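PDB 4NZJ: putative alpha-galactosidase from Bacteroides fragilis, which probably hydrolyses terminal, non-reducing alpha-D-galactose residues from galactosides such as galactose oligosaccharides, galactomannans and galactolipids. Local coordinates for residues A[14-19]-A[132-137]; A[36-41]-A[77-82]; A[184-189]-A[220-225]. All coordinates share one frame; numbering follows the deposited sequence. Where two conformers were deposited one is given.

Contact 1 of 3, residues A[14-19]-A[132-137]; sequences RINSPH and RDLGYS
Asn16 reaches across to the backbone of the turn at Asp133, its carboxamide pointing ND2 at the carbonyl oxygen. ND2 of Asn16 donates to O of Asp133 over 2.8 Å; the bond is nearly straight (163° at the hydrogen) and lies in the amide plane, although the donor is tilted 23° from the plane of the carbonyl it meets. With chi1 at -60°, CG stands beside Asn16's own backbone N and opposite the carbonyl carbon, which carries the amide over toward the turn. ND2 has a second acceptor in Ser36 OG, so two bonds fix the rotation of the amide. Leu134 leaves its backbone pointing away from 14-19, but its branch folds back and sets CD1 4.1 Å from Asn16 ND2. Beyond Asn16 the contact passes to backbone groups. O of Ser17 comes 4.0 Å from CA of Gly135, whose positive phi is a conformation natural to glycine. Water 1 bridges the two segments by giving one hydrogen to Ser17 O at 2.9 Å and the other to Leu134 O at 2.8 Å, which satisfies two carbonyls in a buried place. The Asp133 carboxylate serves other partners: its OD1 meets Tyr32 OH, Thr35 N and Arg39 NH2, the last as a salt bridge. The whole is a domain interface: strand 14-15, at the edge of an Ig-like sheet and paired with strand 28-36, leads into a loop that rests on the connection between helix 116-128 and strand 138-140 of the catalytic barrel.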
loop_
_atom_site.group_PDB
_atom_site.type_symbol
_atom_site.label_atom_id
_atom_site.label_comp_id
_atom_site.label_asym_id
_atom_site.label_seq_id
_atom_site.Cartn_x
_atom_site.Cartn_y
_atom_site.Cartn_z
ATOM N N ARG A 14 8.392 16.614 -10.212
ATOM C CA ARG A 14 7.502 15.616 -10.787
ATOM C C ARG A 14 6.507 15.257 -9.692
ATOM O O ARG A 14 6.876 14.621 -8.704
ATOM C CB ARG A 14 8.290 14.380 -11.263
ATOM C CG ARG A 14 9.489 14.740 -12.136
ATOM C CD ARG A 14 10.305 13.551 -12.617
ATOM N NE ARG A 14 11.113 12.894 -11.585
ATOM C CZ ARG A 14 12.213 13.394 -11.014
ATOM N NH1 ARG A 14 12.667 14.608 -11.312
ATOM N NH2 ARG A 14 12.859 12.669 -10.105
ATOM N N ILE A 15 5.263 15.704 -9.844
ATOM C CA ILE A 15 4.211 15.368 -8.885
ATOM C C ILE A 15 3.775 13.932 -9.158
ATOM O O ILE A 15 3.322 13.608 -10.261
ATOM C CB ILE A 15 3.002 16.320 -8.968
ATOM C CG1 ILE A 15 3.431 17.741 -8.588
ATOM C CG2 ILE A 15 1.872 15.842 -8.059
ATOM C CD1 ILE A 15 2.392 18.809 -8.876
ATOM N N ASN A 16 3.935 13.086 -8.148
ATOM C CA ASN A 16 3.725 11.650 -8.291
ATOM C C ASN A 16 2.340 11.203 -7.830
ATOM O O ASN A 16 1.575 11.989 -7.263
ATOM C CB ASN A 16 4.822 10.895 -7.529
ATOM C CG ASN A 16 6.218 11.217 -8.044
ATOM O OD1 ASN A 16 6.453 11.226 -9.253
ATOM N ND2 ASN A 16 7.152 11.481 -7.130
ATOM N N SER A 17 2.032 9.933 -8.101
ATOM C CA SER A 17 0.796 9.295 -7.653
ATOM C C SER A 17 0.751 9.205 -6.125
ATOM O O SER A 17 1.804 9.193 -5.479
ATOM C CB SER A 17 0.690 7.891 -8.265
ATOM O OG SER A 17 0.668 7.964 -9.682
ATOM N N PRO A 18 -0.460 9.101 -5.537
ATOM C CA PRO A 18 -1.785 8.976 -6.169
ATOM C C PRO A 18 -2.327 10.287 -6.703
ATOM O O PRO A 18 -2.005 11.343 -6.171
ATOM C CB PRO A 18 -2.675 8.493 -5.022
ATOM C CG PRO A 18 -2.023 9.026 -3.793
ATOM C CD PRO A 18 -0.546 9.008 -4.068
ATOM N N HIS A 19 -3.172 10.205 -7.729
ATOM C CA HIS A 19 -3.843 11.375 -8.296
ATOM C C HIS A 19 -5.337 11.418 -7.942
ATOM O O HIS A 19 -6.107 12.188 -8.524
ATOM C CB HIS A 19 -3.663 11.387 -9.817
ATOM C CG HIS A 19 -2.230 11.326 -10.255
ATOM N ND1 HIS A 19 -1.329 12.339 -9.998
ATOM C CD2 HIS A 19 -1.546 10.379 -10.940
ATOM C CE1 HIS A 19 -0.149 12.013 -10.499
ATOM N NE2 HIS A 19 -0.255 10.828 -11.074
ATOM N N ARG A 132 8.403 9.034 1.163
ATOM C CA ARG A 132 7.260 9.944 1.268
ATOM C C ARG A 132 6.939 10.592 -0.082
ATOM O O ARG A 132 5.771 10.743 -0.445
ATOM C CB ARG A 132 7.481 11.009 2.338
ATOM C CG ARG A 132 6.231 11.835 2.613
ATOM C CD ARG A 132 6.439 12.930 3.649
ATOM N NE ARG A 132 7.367 13.956 3.186
ATOM C CZ ARG A 132 7.526 15.147 3.763
ATOM N NH1 ARG A 132 6.818 15.484 4.836
ATOM N NH2 ARG A 132 8.397 16.009 3.259
ATOM N N ASP A 133 7.968 10.929 -0.852
ATOM C CA ASP A 133 7.747 11.576 -2.149
ATOM C C ASP A 133 7.305 10.645 -3.268
ATOM O O ASP A 133 6.948 11.114 -4.348
ATOM C CB ASP A 133 8.968 12.395 -2.542
ATOM C CG ASP A 133 9.067 13.639 -1.721
ATOM O OD1 ASP A 133 8.148 14.470 -1.844
ATOM O OD2 ASP A 133 10.013 13.765 -0.917
ATOM N N LEU A 134 7.307 9.340 -3.003
ATOM C CA LEU A 134 6.743 8.371 -3.939
ATOM C C LEU A 134 5.380 7.845 -3.491
ATOM O O LEU A 134 4.826 6.956 -4.135
ATOM C CB LEU A 134 7.726 7.214 -4.200
ATOM C CG LEU A 134 8.675 7.399 -5.390
ATOM C CD1 LEU A 134 7.925 7.492 -6.714
ATOM C CD2 LEU A 134 9.559 8.615 -5.188
ATOM N N GLY A 135 4.845 8.393 -2.397
ATOM C CA GLY A 135 3.466 8.115 -1.983
ATOM C C GLY A 135 3.295 7.263 -0.737
ATOM O O GLY A 135 2.169 7.050 -0.283
ATOM N N TYR A 136 4.397 6.772 -0.175
ATOM C CA TYR A 136 4.325 5.990 1.063
ATOM C C TYR A 136 3.889 6.926 2.185
ATOM O O TYR A 136 4.574 7.915 2.471
ATOM C CB TYR A 136 5.672 5.345 1.383
ATOM C CG TYR A 136 6.094 4.274 0.397
ATOM C CD1 TYR A 136 5.742 2.942 0.587
ATOM C CD2 TYR A 136 6.861 4.589 -0.723
ATOM C CE1 TYR A 136 6.142 1.963 -0.304
ATOM C CE2 TYR A 136 7.255 3.616 -1.624
ATOM C CZ TYR A 136 6.893 2.304 -1.411
ATOM O OH TYR A 136 7.290 1.337 -2.308
ATOM N N SER A 137 2.733 6.643 2.784
ATOM C CA SER A 137 2.139 7.569 3.760
ATOM C C SER A 137 1.732 6.944 5.101
ATOM O O SER A 137 1.633 7.665 6.103
ATOM C CB SER A 137 0.936 8.281 3.128
ATOM O OG SER A 137 -0.085 7.363 2.760
HETATM O O HOH W 1 4.092 7.844 -6.633
#

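Contact 2 of 3, residues A[36-41]-A[77-82]; sequences SGQRPM and AENALG
The backbones come closest at Met41 and Asn79, with CA atoms 4.9 Å apart, where the loop leading to strand 42-46 runs beside the end of strand 69-79 in the N-terminal Ig-like domain. There 77-82 holds the turn of a beta hairpin: a type I turn from Asn79 to Gly82 joins strands 69-79 and 82-92, and Asn79 adds an Asx turn inside it. The Asn79 amide works in two directions. Its OD1 takes the backbone N of Leu81 at 2.8 Å, the donor standing above the carbonyl plane, while ND2 donates to Gln38 O at 3.0 Å along a bent path (146°) and also to Gly11 O. A chi1 of 67° puts Asn79 CG between its backbone N and carbonyl carbon, where the amide can serve turn and loop together. Gln38 lies across this amide at about a right angle, the two amide planes 62° apart, with its CG 3.6 Å from Asn79 ND2. Farther out its chain is extended and ends over the hairpin turn, where OE1 comes 3.3 Å from Leu81 CD1 and NE2 comes 3.6 Å from Ala80 CB. On the buried side Met41, present as selenomethionine, in the conformer given, bends at chi2 and chi3 so that SE rests 4.0 Å from Ala77 CB. Water 2 links the two segments at the outer end: it donates to Pro40 O at 2.9 Å, accepts from Ala80 N and is weakly reached by Gln38 NE2.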
loop_
_atom_site.group_PDB
_atom_site.type_symbol
_atom_site.label_atom_id
_atom_site.label_comp_id
_atom_site.label_asym_id
_atom_site.label_seq_id
_atom_site.Cartn_x
_atom_site.Cartn_y
_atom_site.Cartn_z
ATOM N N SER A 36 8.818 14.415 -6.587
ATOM C CA SER A 36 10.234 14.236 -6.866
ATOM C C SER A 36 10.821 15.548 -7.372
ATOM O O SER A 36 10.094 16.411 -7.863
ATOM C CB SER A 36 10.444 13.128 -7.899
ATOM O OG SER A 36 9.937 11.897 -7.431
ATOM N N GLY A 37 12.135 15.702 -7.245
ATOM C CA GLY A 37 12.828 16.863 -7.795
ATOM C C GLY A 37 13.752 17.512 -6.793
ATOM O O GLY A 37 13.640 17.284 -5.585
ATOM N N GLN A 38 14.668 18.340 -7.285
ATOM C CA GLN A 38 15.620 18.978 -6.387
ATOM C C GLN A 38 14.894 19.943 -5.449
ATOM O O GLN A 38 13.871 20.528 -5.811
ATOM C CB GLN A 38 16.751 19.671 -7.158
ATOM C CG GLN A 38 16.473 21.094 -7.605
ATOM C CD GLN A 38 17.742 21.813 -8.024
ATOM O OE1 GLN A 38 18.627 21.216 -8.635
ATOM N NE2 GLN A 38 17.837 23.097 -7.695
ATOM N N ARG A 39 15.420 20.075 -4.235
ATOM C CA ARG A 39 14.926 21.045 -3.264
ATOM C C ARG A 39 15.838 22.275 -3.270
ATOM O O ARG A 39 16.989 22.181 -3.699
ATOM C CB ARG A 39 14.865 20.414 -1.867
ATOM C CG ARG A 39 13.510 19.823 -1.504
ATOM C CD ARG A 39 13.059 18.702 -2.435
ATOM N NE ARG A 39 11.760 18.184 -2.014
ATOM C CZ ARG A 39 11.006 17.323 -2.699
ATOM N NH1 ARG A 39 11.399 16.844 -3.873
ATOM N NH2 ARG A 39 9.842 16.936 -2.194
ATOM N N PRO A 40 15.339 23.431 -2.787
ATOM C CA PRO A 40 14.021 23.675 -2.186
ATOM C C PRO A 40 12.861 23.653 -3.186
ATOM O O PRO A 40 13.052 23.905 -4.380
ATOM C CB PRO A 40 14.169 25.065 -1.555
ATOM C CG PRO A 40 15.232 25.726 -2.349
ATOM C CD PRO A 40 16.185 24.639 -2.752
HETATM N N MSE A 41 11.673 23.350 -2.669
HETATM C CA MSE A 41 10.470 23.170 -3.486
HETATM C C MSE A 41 9.371 24.048 -2.951
HETATM O O MSE A 41 9.274 24.266 -1.746
HETATM C CB MSE A 41 10.098 21.687 -3.391
HETATM C CG MSE A 41 8.903 21.241 -4.236
HETATM SE SE MSE A 41 9.373 21.059 -6.142
HETATM C CE MSE A 41 10.368 19.361 -6.056
ATOM N N ALA A 77 3.992 22.291 -8.507
ATOM C CA ALA A 77 5.226 22.238 -7.739
ATOM C C ALA A 77 6.286 22.946 -8.554
ATOM O O ALA A 77 6.364 22.735 -9.764
ATOM C CB ALA A 77 5.627 20.796 -7.483
ATOM N N GLU A 78 7.085 23.786 -7.892
ATOM C CA GLU A 78 8.112 24.597 -8.548
ATOM C C GLU A 78 9.441 24.504 -7.806
ATOM O O GLU A 78 9.472 24.612 -6.581
ATOM C CB GLU A 78 7.702 26.074 -8.563
ATOM C CG GLU A 78 6.337 26.380 -9.153
ATOM C CD GLU A 78 5.950 27.839 -8.976
ATOM O OE1 GLU A 78 5.729 28.269 -7.822
ATOM O OE2 GLU A 78 5.869 28.561 -9.993
ATOM N N ASN A 79 10.530 24.326 -8.547
ATOM C CA ASN A 79 11.876 24.470 -7.996
ATOM C C ASN A 79 12.741 25.279 -8.975
ATOM O O ASN A 79 12.231 25.801 -9.973
ATOM C CB ASN A 79 12.496 23.105 -7.636
ATOM C CG ASN A 79 12.789 22.235 -8.848
ATOM O OD1 ASN A 79 12.838 22.708 -9.981
ATOM N ND2 ASN A 79 13.000 20.942 -8.604
ATOM N N ALA A 80 14.036 25.383 -8.692
ATOM C CA ALA A 80 14.956 26.156 -9.532
ATOM C C ALA A 80 15.027 25.677 -10.991
ATOM O O ALA A 80 15.378 26.459 -11.878
ATOM C CB ALA A 80 16.349 26.152 -8.914
ATOM N N LEU A 81 14.697 24.410 -11.235
ATOM C CA LEU A 81 14.838 23.806 -12.562
ATOM C C LEU A 81 13.548 23.730 -13.383
ATOM O O LEU A 81 13.608 23.439 -14.577
ATOM C CB LEU A 81 15.448 22.406 -12.441
ATOM C CG LEU A 81 16.821 22.335 -11.762
ATOM C CD1 LEU A 81 17.295 20.893 -11.686
ATOM C CD2 LEU A 81 17.845 23.197 -12.485
ATOM N N GLY A 82 12.393 23.986 -12.773
ATOM C CA GLY A 82 11.134 23.978 -13.527
ATOM C C GLY A 82 9.881 23.773 -12.697
ATOM O O GLY A 82 9.889 23.979 -11.480
HETATM O O HOH W 2 15.341 24.569 -6.019
#

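Contact 3 of 3, residues A[184-189]-A[220-225]; sequences YSDAAE and DYCNAP
Two main-chain hydrogen bonds join Asp220 to the neighbouring strand in parallel register. Its N donates to Ser185 O at 2.9 Å, almost perfectly straight (178°), and its O accepts from Ala187 N at 2.8 Å, nearly along the C=O axis. These bonds straddle Asp186, which pairs with Asp220 in a parallel bridge; both side chains leave the same face of the sheet.

Side-chain polar contacts gather on that face. Tyr184 donates its OH to Asp220 OD2 at 2.7 Å; the carboxylate oxygen lies at the ring edge, is met on its anti side, and the ring and carboxylate planes are 88° apart. The other oxygen, OD1, is held by the backbone N of Tyr221 at 2.9 Å, so both ends of the carboxylate are gripped and its rotation is fixed. Asp186 has CG anti to its own backbone N (chi1 -170°), which turns the carboxylate toward the loop that follows strand 216-220; there OD2 receives a weak bond from Cys222 N at 3.0 Å.

Apolar packing lies beyond the bridge. Ala187 CB touches Tyr221 CD1 obliquely at 4.0 Å, and Ala188 CB lies 4.5 Å from Ala224 CB. The type II turn from Tyr221 to Ala224 brings Ala224 CB over one face of the Tyr221 ring, whose hydroxyl is bonded to Pro225 O at 2.7 Å just beyond the turn. A disulfide from Cys222 to Cys192 ties this loop to the one after strand 180-186.

Strands 180-186 and 216-220 are neighbours in the TIM barrel, and the loops at their C-terminal ends sit where glycosidases of family 27 form their sugar pocket; a glycerol, probably from the crystallisation liquor, is bonded to Asp220 OD2, consistent with such a pocket.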
loop_
_atom_site.group_PDB
_atom_site.type_symbol
_atom_site.label_atom_id
_atom_site.label_comp_id
_atom_site.label_asym_id
_atom_site.label_seq_id
_atom_site.Cartn_x
_atom_site.Cartn_y
_atom_site.Cartn_z
ATOM N N TYR A 184 -3.018 -1.387 15.883
ATOM C CA TYR A 184 -3.315 -2.801 15.793
ATOM C C TYR A 184 -4.193 -3.238 16.951
ATOM O O TYR A 184 -3.952 -2.870 18.102
ATOM C CB TYR A 184 -1.997 -3.583 15.822
ATOM C CG TYR A 184 -2.142 -5.078 15.976
ATOM C CD1 TYR A 184 -2.304 -5.651 17.225
ATOM C CD2 TYR A 184 -2.123 -5.922 14.866
ATOM C CE1 TYR A 184 -2.445 -7.018 17.375
ATOM C CE2 TYR A 184 -2.266 -7.295 15.005
ATOM C CZ TYR A 184 -2.425 -7.838 16.265
ATOM O OH TYR A 184 -2.567 -9.199 16.433
ATOM N N SER A 185 -5.200 -4.051 16.657
ATOM C CA SER A 185 -5.893 -4.788 17.699
ATOM C C SER A 185 -6.367 -6.122 17.135
ATOM O O SER A 185 -5.938 -6.537 16.051
ATOM C CB SER A 185 -7.050 -3.985 18.281
ATOM O OG SER A 185 -7.562 -4.627 19.442
ATOM N N ASP A 186 -7.219 -6.808 17.885
ATOM C CA ASP A 186 -7.611 -8.173 17.560
ATOM C C ASP A 186 -9.056 -8.368 18.000
ATOM O O ASP A 186 -9.469 -7.838 19.045
ATOM C CB ASP A 186 -6.678 -9.131 18.308
ATOM C CG ASP A 186 -6.818 -10.570 17.874
ATOM O OD1 ASP A 186 -7.836 -11.200 18.224
ATOM O OD2 ASP A 186 -5.881 -11.079 17.216
ATOM N N ALA A 187 -9.802 -9.150 17.220
ATOM C CA ALA A 187 -11.220 -9.427 17.483
ATOM C C ALA A 187 -11.414 -10.535 18.517
ATOM O O ALA A 187 -12.179 -11.486 18.306
ATOM C CB ALA A 187 -11.927 -9.783 16.188
ATOM N N ALA A 188 -10.725 -10.390 19.641
ATOM C CA ALA A 188 -10.790 -11.345 20.735
ATOM C C ALA A 188 -10.358 -10.625 22.007
ATOM O O ALA A 188 -10.021 -9.436 21.980
ATOM C CB ALA A 188 -9.879 -12.533 20.453
ATOM N N GLU A 189 -10.355 -11.348 23.113
ATOM C CA GLU A 189 -9.934 -10.806 24.397
ATOM C C GLU A 189 -8.417 -10.550 24.405
ATOM O O GLU A 189 -7.930 -9.650 25.089
ATOM C CB GLU A 189 -10.340 -11.770 25.522
ATOM C CG GLU A 189 -11.848 -12.024 25.632
ATOM C CD GLU A 189 -12.389 -13.098 24.684
ATOM O OE1 GLU A 189 -11.652 -13.581 23.795
ATOM O OE2 GLU A 189 -13.576 -13.465 24.831
ATOM N N ASP A 220 -6.811 -8.078 13.740
ATOM C CA ASP A 220 -6.374 -9.464 13.629
ATOM C C ASP A 220 -7.430 -10.404 14.207
ATOM O O ASP A 220 -8.332 -9.968 14.927
ATOM C CB ASP A 220 -5.060 -9.605 14.408
ATOM C CG ASP A 220 -4.126 -10.641 13.834
ATOM O OD1 ASP A 220 -4.568 -11.544 13.091
ATOM O OD2 ASP A 220 -2.916 -10.535 14.146
ATOM N N TYR A 221 -7.307 -11.691 13.899
ATOM C CA TYR A 221 -8.332 -12.662 14.264
ATOM C C TYR A 221 -7.820 -13.789 15.161
ATOM O O TYR A 221 -8.471 -14.829 15.280
ATOM C CB TYR A 221 -9.020 -13.227 13.004
ATOM C CG TYR A 221 -10.400 -13.750 13.310
ATOM C CD1 TYR A 221 -11.397 -12.890 13.758
ATOM C CD2 TYR A 221 -10.703 -15.105 13.193
ATOM C CE1 TYR A 221 -12.657 -13.357 14.072
ATOM C CE2 TYR A 221 -11.960 -15.578 13.507
ATOM C CZ TYR A 221 -12.933 -14.702 13.949
ATOM O OH TYR A 221 -14.178 -15.164 14.283
ATOM N N CYS A 222 -6.679 -13.596 15.823
ATOM C CA CYS A 222 -6.192 -14.600 16.773
ATOM C C CYS A 222 -7.155 -14.788 17.937
ATOM O O CYS A 222 -7.799 -13.835 18.388
ATOM C CB CYS A 222 -4.810 -14.239 17.317
ATOM S SG CYS A 222 -3.478 -14.537 16.137
ATOM N N ASN A 223 -7.254 -16.026 18.412
ATOM C CA ASN A 223 -8.051 -16.365 19.593
ATOM C C ASN A 223 -9.554 -16.184 19.437
ATOM O O ASN A 223 -10.284 -16.194 20.429
ATOM C CB ASN A 223 -7.552 -15.582 20.815
ATOM C CG ASN A 223 -6.087 -15.830 21.093
ATOM O OD1 ASN A 223 -5.661 -16.978 21.194
ATOM N ND2 ASN A 223 -5.304 -14.762 21.202
ATOM N N ALA A 224 -10.016 -16.038 18.197
ATOM C CA ALA A 224 -11.440 -15.914 17.902
ATOM C C ALA A 224 -11.950 -17.210 17.275
ATOM O O ALA A 224 -11.163 -17.981 16.725
ATOM C CB ALA A 224 -11.682 -14.743 16.973
ATOM N N PRO A 225 -13.267 -17.465 17.367
ATOM C CA PRO A 225 -13.787 -18.721 16.818
ATOM C C PRO A 225 -13.617 -18.834 15.305
ATOM O O PRO A 225 -13.735 -17.834 14.596
ATOM C CB PRO A 225 -15.276 -18.677 17.185
ATOM C CG PRO A 225 -15.363 -17.735 18.333
ATOM C CD PRO A 225 -14.315 -16.699 18.064
HETATM O O HOH W 3 -12.578 -14.838 21.353
#

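Contacts 1 and 2 belong together, whereas contact 3 lies apart. Contact 2 is nested along the chain inside the loop that contact 1 closes, and their centres are 15 Å apart. They touch through strand 14-15 and Ser36, and Ile15 CD1 packs on Ala77 N. Contact 2 lies wholly within the Ig-like domain, while contact 1 joins that domain to the barrel. Contact 3 follows both in sequence, on the other side of the chain's centre, its centre 33 Å from that of contact 1 and 46 Å from that of contact 2. Contact 1 meets the barrel just before strand 138-140 begins, contact 3 where strands 180-186 and 216-220 end, so the Ig-like domain docks away from those strand ends.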